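Local coordinates for aerolysin-like protein (PDB 6LH8) that probably forms membrane pores in the manner of aerolysin-like toxins, with a proposed role in modulating cellular endolysosomes, at residues 81-85 against 86-90. Numbering follows the deposited sequence.
Sequences ITFTY and GSLES
T84 and L88 face each other as a hydrogen-bonded antiparallel pair, and with S87 they make a classic beta bulge where the chain reverses after strand 81-84. T84 N donates to L88 O at 2.8 Å, meeting it on a lone pair in the carbonyl plane. T84 O takes two donors in return: L88 N, 2.9 Å away and nearly straight, lies in the carbonyl plane, while S87 N, 3.1 Å away, comes from above it. One carbonyl thus grips two successive amides, and the extra residue is absorbed. Small S87 brings OG against the methyl that beta-branched T84 offers, CG2.

G86 follows Y85 with a positive phi of 93°, which glycine, without a side chain to press on Y85 O, adopts readily. Its amide points to E89, whose OE2 accepts from G86 N at 2.9 Å on the anti side of the carboxylate. E89 suits the place because its chain, extended beyond CG, carries the acid back across the turn. The Y85 ring lies alongside the E89 carboxylate, their planes 11° apart, with Y85 CD1 3.4 Å from E89 OE2.

On strand 81-84, F83 holds CG anti to its own carbonyl carbon (chi1 -56°), which lays the ring beside the backbone of E89, F83 CD1 3.6 Å from E89 C. L88 adds a loose apolar contact, its CD1 near F83 CD1. I81 CG2 lies above one face of the ring, offset toward its rim. The flat apolar phenyl suits this buried side, where H50 and I52 of strand 41-53 also touch it, joining the small two-stranded sheet to the long one. Y85 packs on T58 and I62, and the S90 hydroxyl bonds to N51. At the turn, a water bridges S87 OG to Y85 O, donating to that carbonyl at 2.8 Å.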
ATOM      1  N   ILE A  81      14.208  -3.117  -3.005  1.00 27.76           N
ATOM      2  CA  ILE A  81      13.824  -2.305  -4.156  1.00 30.18           C
ATOM      3  C   ILE A  81      15.054  -1.539  -4.614  1.00 26.84           C
ATOM      4  O   ILE A  81      15.756  -0.948  -3.788  1.00 28.50           O
ATOM      5  CB  ILE A  81      12.694  -1.327  -3.784  1.00 27.95           C
ATOM      6  CG1 ILE A  81      11.564  -2.030  -3.023  1.00 35.48           C
ATOM      7  CG2 ILE A  81      12.194  -0.571  -5.030  1.00 30.03           C
ATOM      8  CD1 ILE A  81      11.042  -3.265  -3.687  1.00 34.75           C
ATOM      9  N   THR A  82      15.303  -1.511  -5.923  1.00 22.75           N
ATOM     10  CA  THR A  82      16.402  -0.738  -6.490  1.00 25.83           C
ATOM     11  C   THR A  82      15.831   0.456  -7.244  1.00 24.21           C
ATOM     12  O   THR A  82      15.193   0.293  -8.287  1.00 25.57           O
ATOM     13  CB  THR A  82      17.266  -1.590  -7.413  1.00 31.12           C
ATOM     14  OG1 THR A  82      17.758  -2.718  -6.684  1.00 35.37           O
ATOM     15  CG2 THR A  82      18.454  -0.777  -7.935  1.00 33.69           C
ATOM     16  N   PHE A  83      16.045   1.650  -6.708  1.00 21.57           N
ATOM     17  CA  PHE A  83      15.783   2.877  -7.445  1.00 21.75           C
ATOM     18  C   PHE A  83      17.044   3.293  -8.195  1.00 22.13           C
ATOM     19  O   PHE A  83      18.160   2.940  -7.823  1.00 25.15           O
ATOM     20  CB  PHE A  83      15.352   4.004  -6.504  1.00 20.48           C
ATOM     21  CG  PHE A  83      14.155   3.672  -5.641  1.00 20.88           C
ATOM     22  CD1 PHE A  83      12.877   3.722  -6.161  1.00 22.42           C
ATOM     23  CD2 PHE A  83      14.312   3.362  -4.297  1.00 23.31           C
ATOM     24  CE1 PHE A  83      11.767   3.437  -5.362  1.00 22.60           C
ATOM     25  CE2 PHE A  83      13.209   3.067  -3.482  1.00 22.70           C
ATOM     26  CZ  PHE A  83      11.932   3.107  -4.021  1.00 23.95           C
ATOM     27  N   THR A  84      16.858   4.056  -9.264  1.00 18.85           N
ATOM     28  CA  THR A  84      17.972   4.675  -9.977  1.00 19.43           C
ATOM     29  C   THR A  84      17.674   6.164 -10.046  1.00 22.25           C
ATOM     30  O   THR A  84      16.672   6.566 -10.641  1.00 22.27           O
ATOM     31  CB  THR A  84      18.152   4.076 -11.376  1.00 25.89           C
ATOM     32  OG1 THR A  84      18.509   2.700 -11.252  1.00 25.38           O
ATOM     33  CG2 THR A  84      19.265   4.798 -12.143  1.00 22.84           C
ATOM     34  N   TYR A  85      18.502   6.978  -9.389  1.00 21.10           N
ATOM     35  CA  TYR A  85      18.251   8.411  -9.380  1.00 19.96           C
ATOM     36  C   TYR A  85      18.277   8.967 -10.804  1.00 20.85           C
ATOM     37  O   TYR A  85      19.210   8.711 -11.573  1.00 21.98           O
ATOM     38  CB  TYR A  85      19.274   9.133  -8.497  1.00 19.45           C
ATOM     39  CG  TYR A  85      19.154  10.646  -8.593  1.00 19.88           C
ATOM     40  CD1 TYR A  85      17.915  11.271  -8.414  1.00 22.73           C
ATOM     41  CD2 TYR A  85      20.255  11.446  -8.892  1.00 19.95           C
ATOM     42  CE1 TYR A  85      17.785  12.637  -8.531  1.00 22.22           C
ATOM     43  CE2 TYR A  85      20.129  12.821  -9.003  1.00 22.15           C
ATOM     44  CZ  TYR A  85      18.881  13.409  -8.821  1.00 25.01           C
ATOM     45  OH  TYR A  85      18.711  14.771  -8.932  1.00 24.11           O
ATOM     46  N   GLY A  86      17.215   9.698 -11.161  1.00 20.32           N
ATOM     47  CA  GLY A  86      17.079  10.293 -12.468  1.00 22.94           C
ATOM     48  C   GLY A  86      16.323   9.465 -13.493  1.00 24.37           C
ATOM     49  O   GLY A  86      16.095   9.966 -14.609  1.00 29.18           O
ATOM     50  N   SER A  87      15.916   8.230 -13.165  1.00 21.40           N
ATOM     51  CA  SER A  87      15.177   7.434 -14.147  1.00 25.93           C
ATOM     52  C   SER A  87      14.207   6.403 -13.570  1.00 25.95           C
ATOM     53  O   SER A  87      13.237   6.051 -14.245  1.00 27.46           O
ATOM     54  CB  SER A  87      16.141   6.726 -15.109  1.00 28.61           C
ATOM     55  OG  SER A  87      17.025   5.848 -14.444  1.00 30.83           O
ATOM     56  N   LEU A  88      14.433   5.886 -12.357  1.00 22.42           N
ATOM     57  CA  LEU A  88      13.450   4.990 -11.739  1.00 22.04           C
ATOM     58  C   LEU A  88      13.360   5.371 -10.266  1.00 22.72           C
ATOM     59  O   LEU A  88      14.216   4.972  -9.475  1.00 22.51           O
ATOM     60  CB  LEU A  88      13.824   3.522 -11.907  1.00 22.37           C
ATOM     61  CG  LEU A  88      12.757   2.432 -11.687  1.00 25.52           C
ATOM     62  CD1 LEU A  88      12.390   2.230 -10.223  1.00 24.71           C
ATOM     63  CD2 LEU A  88      11.505   2.699 -12.508  1.00 26.33           C
ATOM     64  N   GLU A  89      12.320   6.125  -9.905  1.00 20.92           N
ATOM     65  CA  GLU A  89      12.183   6.653  -8.550  1.00 20.12           C
ATOM     66  C   GLU A  89      10.894   6.216  -7.874  1.00 23.10           C
ATOM     67  O   GLU A  89      10.606   6.671  -6.761  1.00 22.05           O
ATOM     68  CB  GLU A  89      12.275   8.183  -8.573  1.00 19.73           C
ATOM     69  CG  GLU A  89      13.663   8.652  -8.941  1.00 21.34           C
ATOM     70  CD  GLU A  89      13.737  10.086  -9.403  1.00 24.75           C
ATOM     71  OE1 GLU A  89      12.692  10.785  -9.405  1.00 24.17           O
ATOM     72  OE2 GLU A  89      14.852  10.504  -9.781  1.00 21.64           O
ATOM     73  N   SER A  90      10.124   5.341  -8.508  1.00 21.19           N
ATOM     74  CA  SER A  90       8.883   4.836  -7.941  1.00 24.08           C
ATOM     75  C   SER A  90       8.724   3.380  -8.337  1.00 27.03           C
ATOM     76  O   SER A  90       8.991   3.018  -9.484  1.00 24.71           O
ATOM     77  CB  SER A  90       7.681   5.650  -8.432  1.00 23.86           C
ATOM     78  OG  SER A  90       6.469   5.170  -7.864  1.00 30.67           O
TER
HETATM   79  O   HOH W   1      19.115   7.780 -14.260  1.00 29.04           O